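Local coordinates for protein glutathione synthetase-like effector 30 (Gpa-GSS30-apo) (Globodera pallida, PDB 5OET) that is a plant-parasitic nematode effector of the ATP-dependent glutathione synthetase family, and probably arose by neofunctionalization of a housekeeping glutathione synthetase gene, at residues 244-249 with 278-283; 306-311 with 333-338; 409-414 with 444-449. All coordinates share one frame; numbering follows the deposited sequence.

Glutathione synthetase-like effector 30 illustrates how one chain uses both parallel and antiparallel strand pairing. The three contacts follow one another along the sequence, each closing before the next opens. Contacts 1 and 2, with centres about 9 Å apart, belong to the same mixed sheet: strand 246-251 pairs with strands 279-283 and 306-314, and strand 306-314 passes the sheet on to strand 336-337. Contact 3 lies on the opposite side of the chain's centre, its own centre about 40 Å from that of contact 1 and about 37 Å from that of contact 2. Contacts 1 and 2 thus build one continuous sheet, while contact 3 holds together a separate, four-stranded antiparallel sheet of the same glutathione synthase-type chain.

Contact 1: residues 244-249 with 278-283; sequences EAVILF and KCRFIT
In Phe249 and Phe281 the first torsions nearly match (chi1 -76° and -80°), each holding CG anti to its own carbonyl carbon, and the two rings leave the paired strands alongside one another and in the same direction. They form an offset stack with planes only 7° apart and centroids 4.6 Å apart. CB of Phe249 sits over the centre of the Phe281 ring in a CH-pi contact, while CZ of Phe281 lies over the face of the Phe249 ring, displaced toward its rim. Cys279 SG approaches that ring obliquely, 3.8 Å from Phe249 CE1.

Strands 246-251 and 279-283 run parallel as the two strands of a beta-alpha-beta unit, and the helix between them, 259-270, covers the Phe249, Cys279 and Phe281 face. Four nearly straight backbone bonds join the strands, from Ile247 N to Lys278 O at the start to Ile282 N to Phe249 O at the end. Elsewhere Leu248 CD1 meets Ile282 CG2 at 3.8 Å, and Val246 CB packs on CG of Arg280; the guanidinium group of that arginine forms a salt bridge with Glu49 of the second subunit. Just ahead of both strands, Lys278 NZ makes a 3.0 Å salt bridge to Glu244 OE1, the nitrogen lying almost in line with the C-O bond.

Contact 2: residues 306-311 with 333-338; sequences FVVAVV and STAIKT
Ala309 O and Ile336 N open the polar part of this contact with a backbone hydrogen bond of 2.8 Å, the donor tilted 28° from the carbonyl plane. The next bond runs the other way, from Val311 N to Ile336 O, and its donor lies almost on the line of the C=O bond. Both backbone polar groups of Ile336 are thus engaged by one neighbouring strand, and CA of Val310 adds a CA-H...O contact to the same carbonyl oxygen. A third bond uses a side chain: Thr338 OG1 donates to Val311 O at 3.0 Å, in the carbonyl plane and on a lone pair. The first torsion of Thr338 (chi1 66°) sets OG1 between its own backbone N and carbonyl carbon, from where it reaches back across to the strand; the same hydroxyl is also hydrogen-bonded to the backbone N of Asp313.

The pairing is parallel, Val310 lying beside Ile336, and it adds the short, weakly bonded strand 336-337 at the side of strand 306-314 in the mixed sheet that also holds strand 246-251. The backbone bends sharply at Ala309, whose carbonyl oxygen makes the first bond to Ile336.

Packing contacts flank these bonds. The methyl group of Ala335 points at the partner strand, in van der Waals contact with the carbonyl oxygen Val308 O at 3.5 Å and in apolar contact with Val311 CG2 at 3.8 Å. Farther along, Val310 CG1 touches Thr338 CG2 at 3.6 Å, the valine and threonine side chains lying nearly perpendicular. Val310 also packs against Leu233 and Ala236 of helix 225-240.

Charge enters through Lys337, whose chain curls back within its own segment. NZ donates to Ala335 O at 2.7 Å, in the plane of that carbonyl, and bonds as well to Asp331 O, tying the strand to the end of helix 325-331.

Contact 3: residues 409-414 with 444-449; sequences VLKNNG and YLTEKL
Lys411 and Tyr444 satisfy each other's backbone groups, with Lys411 N donating to Tyr444 O and Tyr444 N to Lys411 O, each at 2.8 Å. Two residues along, Val409 and Thr446 repeat the exchange: Val409 N reaches Thr446 O at 2.8 Å, and Thr446 N returns a bond to Val409 O at 3.0 Å. Between these two hydrogen-bonded pairs lies the non-hydrogen-bonded pair Leu410 and Leu445. Its backbone polar groups turn outward, Leu410 bonding to Phe423 and Leu445 to Trp385, while the CA atoms of both leucines make CA-H...O contacts with Tyr444 O and Val409 O respectively.

Two polar side chains, Thr446 and Asn413, find partners beyond the two strands. The hydroxyl of Thr446 bonds to Lys383 O, leaving its CG2 to pack on the paired strand, where it meets Lys411 CE at 3.6 Å and lies alongside Val409 CG1. Asn413 ND2 bonds to Asp441 O.

The ring of Tyr444 is placed by a first torsion of 66°, which swings it over toward the opposing strand. CB of Lys411 lies over one face, offset toward the rim, in a CH-pi contact 4.1 Å from the centroid. The lysine chain then runs obliquely across the tyrosine, its CD 3.5 Å from Tyr444 OH. Asn413 CB comes up to the ring edge.

The two strands are the inner pair of a four-stranded antiparallel sheet, consistent with the ATP-grasp architecture of eukaryotic glutathione synthetases, and are flanked by strand 384-386 beside 443-447 and strand 422-424 beside 408-412. Helix 427-434 packs against the face carrying Leu410 and Leu445, whereas Tyr444, from the other face, touches Lys349 and Gln353 of helix 349-354.

Contact 1: residues 244-249 with 278-283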
ATOM      1  N   GLU A 244     -19.103 -24.822  -1.488  1.00 56.13           N
ATOM      2  CA  GLU A 244     -19.914 -23.606  -1.351  1.00 57.20           C
ATOM      3  C   GLU A 244     -19.735 -22.865  -0.018  1.00 54.69           C
ATOM      4  O   GLU A 244     -20.274 -21.756   0.134  1.00 54.77           O
ATOM      5  CB  GLU A 244     -21.409 -23.901  -1.640  1.00 61.54           C
ATOM      6  CG  GLU A 244     -21.824 -23.875  -3.124  1.00 65.43           C
ATOM      7  CD  GLU A 244     -21.506 -22.562  -3.897  1.00 68.52           C
ATOM      8  OE1 GLU A 244     -21.348 -21.447  -3.313  1.00 70.02           O
ATOM      9  OE2 GLU A 244     -21.390 -22.652  -5.133  1.00 71.46           O
ATOM     10  N   ALA A 245     -18.954 -23.435   0.909  1.00 51.96           N
ATOM     11  CA  ALA A 245     -18.644 -22.804   2.192  1.00 49.25           C
ATOM     12  C   ALA A 245     -17.684 -21.627   2.123  1.00 47.64           C
ATOM     13  O   ALA A 245     -16.768 -21.592   1.296  1.00 46.25           O
ATOM     14  CB  ALA A 245     -18.087 -23.819   3.163  1.00 48.91           C
ATOM     15  N   VAL A 246     -17.886 -20.696   3.059  1.00 47.31           N
ATOM     16  CA  VAL A 246     -17.162 -19.431   3.128  1.00 46.59           C
ATOM     17  C   VAL A 246     -16.235 -19.432   4.309  1.00 45.49           C
ATOM     18  O   VAL A 246     -16.429 -20.173   5.259  1.00 47.13           O
ATOM     19  CB  VAL A 246     -18.104 -18.198   3.320  1.00 47.55           C
ATOM     20  CG1 VAL A 246     -19.214 -18.192   2.277  1.00 48.69           C
ATOM     21  CG2 VAL A 246     -18.697 -18.107   4.746  1.00 46.89           C
ATOM     22  N   ILE A 247     -15.269 -18.538   4.266  1.00 43.75           N
ATOM     23  CA  ILE A 247     -14.396 -18.286   5.384  1.00 42.62           C
ATOM     24  C   ILE A 247     -14.834 -16.974   6.059  1.00 42.57           C
ATOM     25  O   ILE A 247     -14.955 -15.935   5.401  1.00 41.88           O
ATOM     26  CB  ILE A 247     -12.950 -18.194   4.903  1.00 41.42           C
ATOM     27  CG1 ILE A 247     -12.480 -19.561   4.415  1.00 41.60           C
ATOM     28  CG2 ILE A 247     -12.058 -17.715   6.029  1.00 41.33           C
ATOM     29  CD1 ILE A 247     -11.214 -19.488   3.599  1.00 41.49           C
ATOM     30  N   LEU A 248     -15.051 -17.023   7.374  1.00 41.85           N
ATOM     31  CA  LEU A 248     -15.542 -15.877   8.110  1.00 41.87           C
ATOM     32  C   LEU A 248     -14.384 -15.155   8.765  1.00 41.92           C
ATOM     33  O   LEU A 248     -13.579 -15.781   9.469  1.00 41.87           O
ATOM     34  CB  LEU A 248     -16.526 -16.332   9.167  1.00 43.16           C
ATOM     35  CG  LEU A 248     -17.471 -15.291   9.764  1.00 43.58           C
ATOM     36  CD1 LEU A 248     -18.385 -14.712   8.690  1.00 43.89           C
ATOM     37  CD2 LEU A 248     -18.300 -15.953  10.866  1.00 44.68           C
ATOM     38  N   PHE A 249     -14.280 -13.847   8.500  1.00 41.26           N
ATOM     39  CA  PHE A 249     -13.332 -12.982   9.192  1.00 40.42           C
ATOM     40  C   PHE A 249     -14.168 -12.210  10.198  1.00 42.07           C
ATOM     41  O   PHE A 249     -15.032 -11.378   9.810  1.00 43.44           O
ATOM     42  CB  PHE A 249     -12.604 -12.046   8.228  1.00 39.42           C
ATOM     43  CG  PHE A 249     -11.535 -12.725   7.427  1.00 38.33           C
ATOM     44  CD1 PHE A 249     -11.857 -13.655   6.452  1.00 38.89           C
ATOM     45  CD2 PHE A 249     -10.213 -12.457   7.649  1.00 38.50           C
ATOM     46  CE1 PHE A 249     -10.875 -14.298   5.700  1.00 38.49           C
ATOM     47  CE2 PHE A 249      -9.217 -13.093   6.888  1.00 38.97           C
ATOM     48  CZ  PHE A 249      -9.554 -14.029   5.920  1.00 38.02           C
ATOM     49  N   LYS A 278     -14.878 -17.441  -1.143  1.00 59.64           N
ATOM     50  CA  LYS A 278     -15.502 -16.252  -0.594  1.00 59.01           C
ATOM     51  C   LYS A 278     -15.070 -16.113   0.860  1.00 54.86           C
ATOM     52  O   LYS A 278     -15.104 -17.064   1.632  1.00 55.15           O
ATOM     53  CB  LYS A 278     -17.024 -16.291  -0.722  1.00 62.44           C
ATOM     54  CG  LYS A 278     -17.536 -16.245  -2.159  1.00 65.94           C
ATOM     55  CD  LYS A 278     -18.973 -16.784  -2.276  1.00 70.09           C
ATOM     56  CE  LYS A 278     -19.046 -18.308  -2.226  1.00 71.04           C
ATOM     57  NZ  LYS A 278     -20.418 -18.873  -2.020  1.00 72.58           N
ATOM     58  N   CYS A 279     -14.628 -14.917   1.190  1.00 50.74           N
ATOM     59  CA  CYS A 279     -14.256 -14.536   2.522  1.00 49.73           C
ATOM     60  C   CYS A 279     -15.269 -13.482   2.926  1.00 48.43           C
ATOM     61  O   CYS A 279     -15.450 -12.517   2.199  1.00 50.32           O
ATOM     62  CB  CYS A 279     -12.839 -13.938   2.509  1.00 49.29           C
ATOM     63  SG  CYS A 279     -11.529 -15.137   2.090  1.00 49.15           S
ATOM     64  N   ARG A 280     -15.922 -13.647   4.066  1.00 46.00           N
ATOM     65  CA  ARG A 280     -16.967 -12.731   4.458  1.00 45.85           C
ATOM     66  C   ARG A 280     -16.562 -11.974   5.705  1.00 43.50           C
ATOM     67  O   ARG A 280     -16.279 -12.573   6.720  1.00 43.32           O
ATOM     68  CB  ARG A 280     -18.270 -13.501   4.646  1.00 48.26           C
ATOM     69  CG  ARG A 280     -18.708 -14.223   3.390  1.00 49.92           C
ATOM     70  CD  ARG A 280     -19.216 -13.265   2.305  1.00 52.04           C
ATOM     71  NE  ARG A 280     -20.639 -13.538   2.046  1.00 55.50           N
ATOM     72  CZ  ARG A 280     -21.680 -12.811   2.459  1.00 57.74           C
ATOM     73  NH1 ARG A 280     -21.540 -11.681   3.142  1.00 57.84           N
ATOM     74  NH2 ARG A 280     -22.897 -13.229   2.177  1.00 61.30           N
ATOM     75  N   PHE A 281     -16.504 -10.652   5.606  1.00 43.10           N
ATOM     76  CA  PHE A 281     -16.060  -9.787   6.706  1.00 42.25           C
ATOM     77  C   PHE A 281     -17.249  -9.281   7.489  1.00 43.87           C
ATOM     78  O   PHE A 281     -18.055  -8.527   6.953  1.00 42.98           O
ATOM     79  CB  PHE A 281     -15.243  -8.614   6.192  1.00 40.50           C
ATOM     80  CG  PHE A 281     -13.842  -8.985   5.892  1.00 40.01           C
ATOM     81  CD1 PHE A 281     -13.562  -9.897   4.877  1.00 39.43           C
ATOM     82  CD2 PHE A 281     -12.794  -8.475   6.645  1.00 39.59           C
ATOM     83  CE1 PHE A 281     -12.270 -10.269   4.603  1.00 38.48           C
ATOM     84  CE2 PHE A 281     -11.494  -8.841   6.371  1.00 38.29           C
ATOM     85  CZ  PHE A 281     -11.231  -9.741   5.345  1.00 38.37           C
ATOM     86  N   ILE A 282     -17.325  -9.697   8.753  1.00 45.25           N
ATOM     87  CA  ILE A 282     -18.442  -9.382   9.637  1.00 47.00           C
ATOM     88  C   ILE A 282     -17.872  -8.876  10.977  1.00 46.16           C
ATOM     89  O   ILE A 282     -16.841  -9.383  11.423  1.00 47.10           O
ATOM     90  CB  ILE A 282     -19.364 -10.645   9.776  1.00 48.21           C
ATOM     91  CG1 ILE A 282     -20.787 -10.254  10.108  1.00 50.17           C
ATOM     92  CG2 ILE A 282     -18.862 -11.647  10.822  1.00 47.98           C
ATOM     93  CD1 ILE A 282     -21.701 -11.448  10.285  1.00 51.81           C
ATOM     94  N   THR A 283     -18.493  -7.878  11.607  1.00 46.50           N
ATOM     95  CA  THR A 283     -18.139  -7.570  12.987  1.00 48.32           C
ATOM     96  C   THR A 283     -18.873  -8.516  13.893  1.00 51.08           C
ATOM     97  O   THR A 283     -19.842  -9.149  13.487  1.00 53.92           O
ATOM     98  CB  THR A 283     -18.494  -6.160  13.472  1.00 48.97           C
ATOM     99  OG1 THR A 283     -19.908  -6.001  13.523  1.00 50.66           O
ATOM    100  CG2 THR A 283     -17.901  -5.122  12.599  1.00 49.53           C
TER

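Contact 2: residues 306-311 with 333-338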
ATOM      1  N   PHE A 306     -25.232 -19.333   3.878  1.00 56.76           N
ATOM      2  CA  PHE A 306     -23.845 -19.725   3.662  1.00 53.56           C
ATOM      3  C   PHE A 306     -23.299 -20.507   4.825  1.00 50.91           C
ATOM      4  O   PHE A 306     -23.311 -20.034   5.948  1.00 48.91           O
ATOM      5  CB  PHE A 306     -22.985 -18.496   3.423  1.00 52.34           C
ATOM      6  CG  PHE A 306     -23.297 -17.806   2.136  1.00 53.38           C
ATOM      7  CD1 PHE A 306     -22.889 -18.362   0.921  1.00 53.96           C
ATOM      8  CD2 PHE A 306     -24.026 -16.612   2.119  1.00 53.92           C
ATOM      9  CE1 PHE A 306     -23.196 -17.736  -0.283  1.00 54.68           C
ATOM     10  CE2 PHE A 306     -24.338 -15.984   0.922  1.00 54.01           C
ATOM     11  CZ  PHE A 306     -23.916 -16.543  -0.279  1.00 54.90           C
ATOM     12  N   VAL A 307     -22.798 -21.704   4.527  1.00 49.47           N
ATOM     13  CA  VAL A 307     -22.113 -22.513   5.506  1.00 47.61           C
ATOM     14  C   VAL A 307     -20.718 -21.911   5.679  1.00 45.50           C
ATOM     15  O   VAL A 307     -20.120 -21.401   4.744  1.00 44.67           O
ATOM     16  CB  VAL A 307     -22.103 -24.005   5.106  1.00 48.24           C
ATOM     17  CG1 VAL A 307     -21.476 -24.858   6.197  1.00 47.65           C
ATOM     18  CG2 VAL A 307     -23.534 -24.493   4.864  1.00 49.48           C
ATOM     19  N   VAL A 308     -20.241 -21.893   6.915  1.00 45.02           N
ATOM     20  CA  VAL A 308     -18.962 -21.284   7.242  1.00 43.31           C
ATOM     21  C   VAL A 308     -18.028 -22.429   7.565  1.00 43.05           C
ATOM     22  O   VAL A 308     -18.276 -23.174   8.512  1.00 44.09           O
ATOM     23  CB  VAL A 308     -19.076 -20.333   8.445  1.00 42.77           C
ATOM     24  CG1 VAL A 308     -17.713 -19.803   8.843  1.00 42.43           C
ATOM     25  CG2 VAL A 308     -20.000 -19.171   8.141  1.00 43.13           C
ATOM     26  N   ALA A 309     -16.975 -22.568   6.765  1.00 42.58           N
ATOM     27  CA  ALA A 309     -15.974 -23.624   6.929  1.00 42.42           C
ATOM     28  C   ALA A 309     -14.942 -23.283   8.012  1.00 42.39           C
ATOM     29  O   ALA A 309     -14.542 -24.150   8.796  1.00 44.26           O
ATOM     30  CB  ALA A 309     -15.271 -23.897   5.611  1.00 42.11           C
ATOM     31  N   VAL A 310     -14.506 -22.023   8.042  1.00 41.37           N
ATOM     32  CA  VAL A 310     -13.465 -21.544   8.937  1.00 40.21           C
ATOM     33  C   VAL A 310     -13.926 -20.255   9.570  1.00 40.19           C
ATOM     34  O   VAL A 310     -14.357 -19.366   8.860  1.00 39.73           O
ATOM     35  CB  VAL A 310     -12.186 -21.224   8.152  1.00 39.71           C
ATOM     36  CG1 VAL A 310     -11.050 -20.804   9.091  1.00 39.47           C
ATOM     37  CG2 VAL A 310     -11.784 -22.409   7.298  1.00 40.30           C
ATOM     38  N   VAL A 311     -13.821 -20.139  10.887  1.00 41.73           N
ATOM     39  CA  VAL A 311     -14.009 -18.841  11.537  1.00 43.45           C
ATOM     40  C   VAL A 311     -12.647 -18.279  11.921  1.00 44.53           C
ATOM     41  O   VAL A 311     -12.027 -18.716  12.882  1.00 44.91           O
ATOM     42  CB  VAL A 311     -14.943 -18.895  12.746  1.00 43.55           C
ATOM     43  CG1 VAL A 311     -15.063 -17.512  13.378  1.00 43.80           C
ATOM     44  CG2 VAL A 311     -16.314 -19.342  12.309  1.00 45.15           C
ATOM     45  N   SER A 333     -19.503 -25.705  17.269  1.00 53.42           N
ATOM     46  CA  SER A 333     -20.122 -25.832  15.962  1.00 52.37           C
ATOM     47  C   SER A 333     -19.111 -26.493  15.051  1.00 50.48           C
ATOM     48  O   SER A 333     -17.953 -26.620  15.429  1.00 49.12           O
ATOM     49  CB  SER A 333     -20.469 -24.464  15.395  1.00 51.86           C
ATOM     50  OG  SER A 333     -19.314 -23.847  14.856  1.00 50.16           O
ATOM     51  N   THR A 334     -19.515 -26.854  13.837  1.00 48.87           N
ATOM     52  CA  THR A 334     -18.618 -27.594  12.971  1.00 47.80           C
ATOM     53  C   THR A 334     -17.563 -26.739  12.259  1.00 47.21           C
ATOM     54  O   THR A 334     -16.670 -27.294  11.626  1.00 47.76           O
ATOM     55  CB  THR A 334     -19.376 -28.435  11.948  1.00 48.53           C
ATOM     56  OG1 THR A 334     -20.037 -27.582  11.003  1.00 47.85           O
ATOM     57  CG2 THR A 334     -20.372 -29.370  12.680  1.00 49.61           C
ATOM     58  N   ALA A 335     -17.633 -25.411  12.350  1.00 46.50           N
ATOM     59  CA  ALA A 335     -16.625 -24.569  11.712  1.00 46.19           C
ATOM     60  C   ALA A 335     -15.250 -24.813  12.334  1.00 46.14           C
ATOM     61  O   ALA A 335     -15.140 -25.072  13.537  1.00 45.96           O
ATOM     62  CB  ALA A 335     -16.998 -23.094  11.819  1.00 46.02           C
ATOM     63  N   ILE A 336     -14.204 -24.753  11.513  1.00 45.72           N
ATOM     64  CA  ILE A 336     -12.855 -24.831  12.027  1.00 45.10           C
ATOM     65  C   ILE A 336     -12.562 -23.485  12.690  1.00 45.41           C
ATOM     66  O   ILE A 336     -12.824 -22.447  12.110  1.00 44.47           O
ATOM     67  CB  ILE A 336     -11.844 -25.143  10.923  1.00 44.05           C
ATOM     68  CG1 ILE A 336     -12.148 -26.516  10.323  1.00 44.78           C
ATOM     69  CG2 ILE A 336     -10.426 -25.107  11.483  1.00 43.14           C
ATOM     70  CD1 ILE A 336     -11.303 -26.850   9.107  1.00 44.55           C
ATOM     71  N   LYS A 337     -12.069 -23.521  13.928  1.00 47.51           N
ATOM     72  CA  LYS A 337     -11.696 -22.317  14.686  1.00 48.21           C
ATOM     73  C   LYS A 337     -10.195 -22.119  14.598  1.00 49.02           C
ATOM     74  O   LYS A 337      -9.455 -23.049  14.263  1.00 49.46           O
ATOM     75  CB  LYS A 337     -12.119 -22.423  16.155  1.00 49.46           C
ATOM     76  CG  LYS A 337     -13.532 -21.933  16.449  1.00 51.18           C
ATOM     77  CD  LYS A 337     -14.600 -22.854  15.896  1.00 52.73           C
ATOM     78  CE  LYS A 337     -14.582 -24.219  16.560  1.00 53.62           C
ATOM     79  NZ  LYS A 337     -15.779 -25.019  16.179  1.00 55.51           N
ATOM     80  N   THR A 338      -9.752 -20.904  14.925  1.00 52.20           N
ATOM     81  CA  THR A 338      -8.393 -20.425  14.589  1.00 53.10           C
ATOM     82  C   THR A 338      -7.723 -19.634  15.732  1.00 51.35           C
ATOM     83  O   THR A 338      -7.457 -18.448  15.558  1.00 53.69           O
ATOM     84  CB  THR A 338      -8.453 -19.487  13.349  1.00 54.56           C
ATOM     85  OG1 THR A 338      -9.184 -18.296  13.694  1.00 54.43           O
ATOM     86  CG2 THR A 338      -9.115 -20.176  12.118  1.00 54.91           C
TER

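Contact 3: residues 409-414 with 444-449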
ATOM      1  N   VAL A 409      12.814 -10.685  38.588  1.00 69.40           N
ATOM      2  CA  VAL A 409      11.580  -9.915  38.444  1.00 66.66           C
ATOM      3  C   VAL A 409      10.433 -10.750  39.006  1.00 64.93           C
ATOM      4  O   VAL A 409      10.413 -11.973  38.868  1.00 63.18           O
ATOM      5  CB  VAL A 409      11.332  -9.415  36.993  1.00 65.58           C
ATOM      6  CG1 VAL A 409      11.316 -10.549  35.983  1.00 65.09           C
ATOM      7  CG2 VAL A 409      10.083  -8.537  36.887  1.00 65.96           C
ATOM      8  N   LEU A 410       9.502 -10.090  39.674  1.00 64.39           N
ATOM      9  CA  LEU A 410       8.267 -10.737  40.114  1.00 64.67           C
ATOM     10  C   LEU A 410       7.173 -10.397  39.116  1.00 63.87           C
ATOM     11  O   LEU A 410       6.749  -9.265  39.048  1.00 63.83           O
ATOM     12  CB  LEU A 410       7.891 -10.270  41.510  1.00 66.26           C
ATOM     13  CG  LEU A 410       6.766 -11.020  42.189  1.00 67.54           C
ATOM     14  CD1 LEU A 410       7.185 -12.442  42.510  1.00 67.93           C
ATOM     15  CD2 LEU A 410       6.415 -10.308  43.486  1.00 70.10           C
ATOM     16  N   LYS A 411       6.766 -11.367  38.311  1.00 63.28           N
ATOM     17  CA  LYS A 411       5.841 -11.151  37.201  1.00 63.10           C
ATOM     18  C   LYS A 411       4.460 -11.697  37.523  1.00 63.15           C
ATOM     19  O   LYS A 411       4.326 -12.572  38.356  1.00 63.94           O
ATOM     20  CB  LYS A 411       6.355 -11.864  35.945  1.00 63.24           C
ATOM     21  CG  LYS A 411       7.397 -11.081  35.176  1.00 63.91           C
ATOM     22  CD  LYS A 411       8.061 -11.982  34.160  1.00 64.20           C
ATOM     23  CE  LYS A 411       9.082 -11.226  33.351  1.00 64.34           C
ATOM     24  NZ  LYS A 411       8.446 -10.536  32.201  1.00 63.75           N
ATOM     25  N   ASN A 412       3.441 -11.165  36.857  1.00 63.01           N
ATOM     26  CA  ASN A 412       2.069 -11.655  36.992  1.00 64.00           C
ATOM     27  C   ASN A 412       1.833 -12.700  35.905  1.00 60.68           C
ATOM     28  O   ASN A 412       2.419 -12.589  34.842  1.00 58.05           O
ATOM     29  CB  ASN A 412       1.077 -10.485  36.878  1.00 66.64           C
ATOM     30  CG  ASN A 412      -0.264 -10.897  36.317  1.00 69.60           C
ATOM     31  OD1 ASN A 412      -0.498 -10.813  35.093  1.00 68.91           O
ATOM     32  ND2 ASN A 412      -1.146 -11.397  37.195  1.00 71.19           N
ATOM     33  N   ASN A 413       0.983 -13.698  36.161  1.00 60.58           N
ATOM     34  CA  ASN A 413       0.751 -14.805  35.183  1.00 59.91           C
ATOM     35  C   ASN A 413      -0.526 -14.736  34.264  1.00 59.84           C
ATOM     36  O   ASN A 413      -0.676 -15.574  33.371  1.00 57.32           O
ATOM     37  CB  ASN A 413       0.874 -16.191  35.862  1.00 59.32           C
ATOM     38  CG  ASN A 413      -0.081 -16.367  37.021  1.00 60.47           C
ATOM     39  OD1 ASN A 413      -1.044 -15.614  37.155  1.00 60.58           O
ATOM     40  ND2 ASN A 413       0.185 -17.357  37.875  1.00 61.41           N
ATOM     41  N   GLY A 414      -1.421 -13.762  34.471  1.00 61.48           N
ATOM     42  CA  GLY A 414      -2.617 -13.577  33.617  1.00 62.01           C
ATOM     43  C   GLY A 414      -3.746 -14.599  33.800  1.00 62.53           C
ATOM     44  O   GLY A 414      -4.376 -14.689  34.861  1.00 65.28           O
ATOM     45  N   TYR A 444       4.714 -15.106  39.587  1.00 58.95           N
ATOM     46  CA  TYR A 444       5.899 -15.969  39.667  1.00 58.44           C
ATOM     47  C   TYR A 444       7.209 -15.175  39.615  1.00 57.45           C
ATOM     48  O   TYR A 444       7.230 -14.000  39.267  1.00 55.62           O
ATOM     49  CB  TYR A 444       5.867 -17.022  38.562  1.00 57.30           C
ATOM     50  CG  TYR A 444       5.995 -16.467  37.170  1.00 55.69           C
ATOM     51  CD1 TYR A 444       4.886 -15.980  36.490  1.00 54.53           C
ATOM     52  CD2 TYR A 444       7.224 -16.437  36.520  1.00 56.12           C
ATOM     53  CE1 TYR A 444       5.000 -15.452  35.212  1.00 53.36           C
ATOM     54  CE2 TYR A 444       7.346 -15.915  35.235  1.00 55.05           C
ATOM     55  CZ  TYR A 444       6.231 -15.432  34.586  1.00 53.69           C
ATOM     56  OH  TYR A 444       6.362 -14.928  33.312  1.00 52.55           O
ATOM     57  N   LEU A 445       8.296 -15.838  39.993  1.00 58.41           N
ATOM     58  CA  LEU A 445       9.642 -15.269  39.973  1.00 58.89           C
ATOM     59  C   LEU A 445      10.377 -15.740  38.717  1.00 58.34           C
ATOM     60  O   LEU A 445      10.410 -16.930  38.469  1.00 57.67           O
ATOM     61  CB  LEU A 445      10.430 -15.701  41.208  1.00 60.13           C
ATOM     62  CG  LEU A 445      10.653 -14.713  42.339  1.00 62.13           C
ATOM     63  CD1 LEU A 445      11.548 -15.359  43.393  1.00 63.97           C
ATOM     64  CD2 LEU A 445      11.307 -13.421  41.882  1.00 61.44           C
ATOM     65  N   THR A 446      10.948 -14.810  37.943  1.00 58.31           N
ATOM     66  CA  THR A 446      11.886 -15.165  36.873  1.00 58.42           C
ATOM     67  C   THR A 446      13.170 -14.327  36.851  1.00 60.34           C
ATOM     68  O   THR A 446      13.247 -13.246  37.435  1.00 59.73           O
ATOM     69  CB  THR A 446      11.221 -15.129  35.490  1.00 56.21           C
ATOM     70  OG1 THR A 446      11.918 -15.999  34.596  1.00 56.70           O
ATOM     71  CG2 THR A 446      11.108 -13.762  34.915  1.00 55.62           C
ATOM     72  N   GLU A 447      14.169 -14.868  36.162  1.00 62.84           N
ATOM     73  CA  GLU A 447      15.437 -14.203  35.953  1.00 65.24           C
ATOM     74  C   GLU A 447      15.164 -13.080  34.973  1.00 64.30           C
ATOM     75  O   GLU A 447      14.555 -13.303  33.938  1.00 61.14           O
ATOM     76  CB  GLU A 447      16.507 -15.148  35.379  1.00 67.06           C
ATOM     77  CG  GLU A 447      17.071 -16.181  36.357  1.00 69.99           C
ATOM     78  CD  GLU A 447      18.589 -16.406  36.256  1.00 73.43           C
ATOM     79  OE1 GLU A 447      19.333 -15.510  35.760  1.00 72.39           O
ATOM     80  OE2 GLU A 447      19.055 -17.484  36.721  1.00 75.41           O
ATOM     81  N   LYS A 448      15.596 -11.871  35.328  1.00 66.92           N
ATOM     82  CA  LYS A 448      15.550 -10.727  34.436  1.00 68.00           C
ATOM     83  C   LYS A 448      16.618 -10.924  33.380  1.00 68.62           C
ATOM     84  O   LYS A 448      17.740 -11.297  33.698  1.00 73.32           O
ATOM     85  CB  LYS A 448      15.814  -9.440  35.217  1.00 69.95           C
ATOM     86  CG  LYS A 448      15.636  -8.157  34.417  1.00 70.33           C
ATOM     87  CD  LYS A 448      15.844  -6.942  35.329  1.00 72.44           C
ATOM     88  CE  LYS A 448      15.489  -5.640  34.616  1.00 72.24           C
ATOM     89  NZ  LYS A 448      15.605  -4.467  35.522  1.00 73.04           N
ATOM     90  N   LEU A 449      16.280 -10.703  32.123  1.00 67.71           N
ATOM     91  CA  LEU A 449      17.247 -10.875  31.038  1.00 69.98           C
ATOM     92  C   LEU A 449      18.001  -9.573  30.782  1.00 71.54           C
ATOM     93  O   LEU A 449      17.436  -8.479  30.883  1.00 70.39           O
ATOM     94  CB  LEU A 449      16.535 -11.360  29.775  1.00 70.28           C
ATOM     95  CG  LEU A 449      15.774 -12.682  30.021  1.00 71.60           C
ATOM     96  CD1 LEU A 449      14.936 -13.053  28.815  1.00 71.00           C
ATOM     97  CD2 LEU A 449      16.708 -13.820  30.446  1.00 72.74           C
TER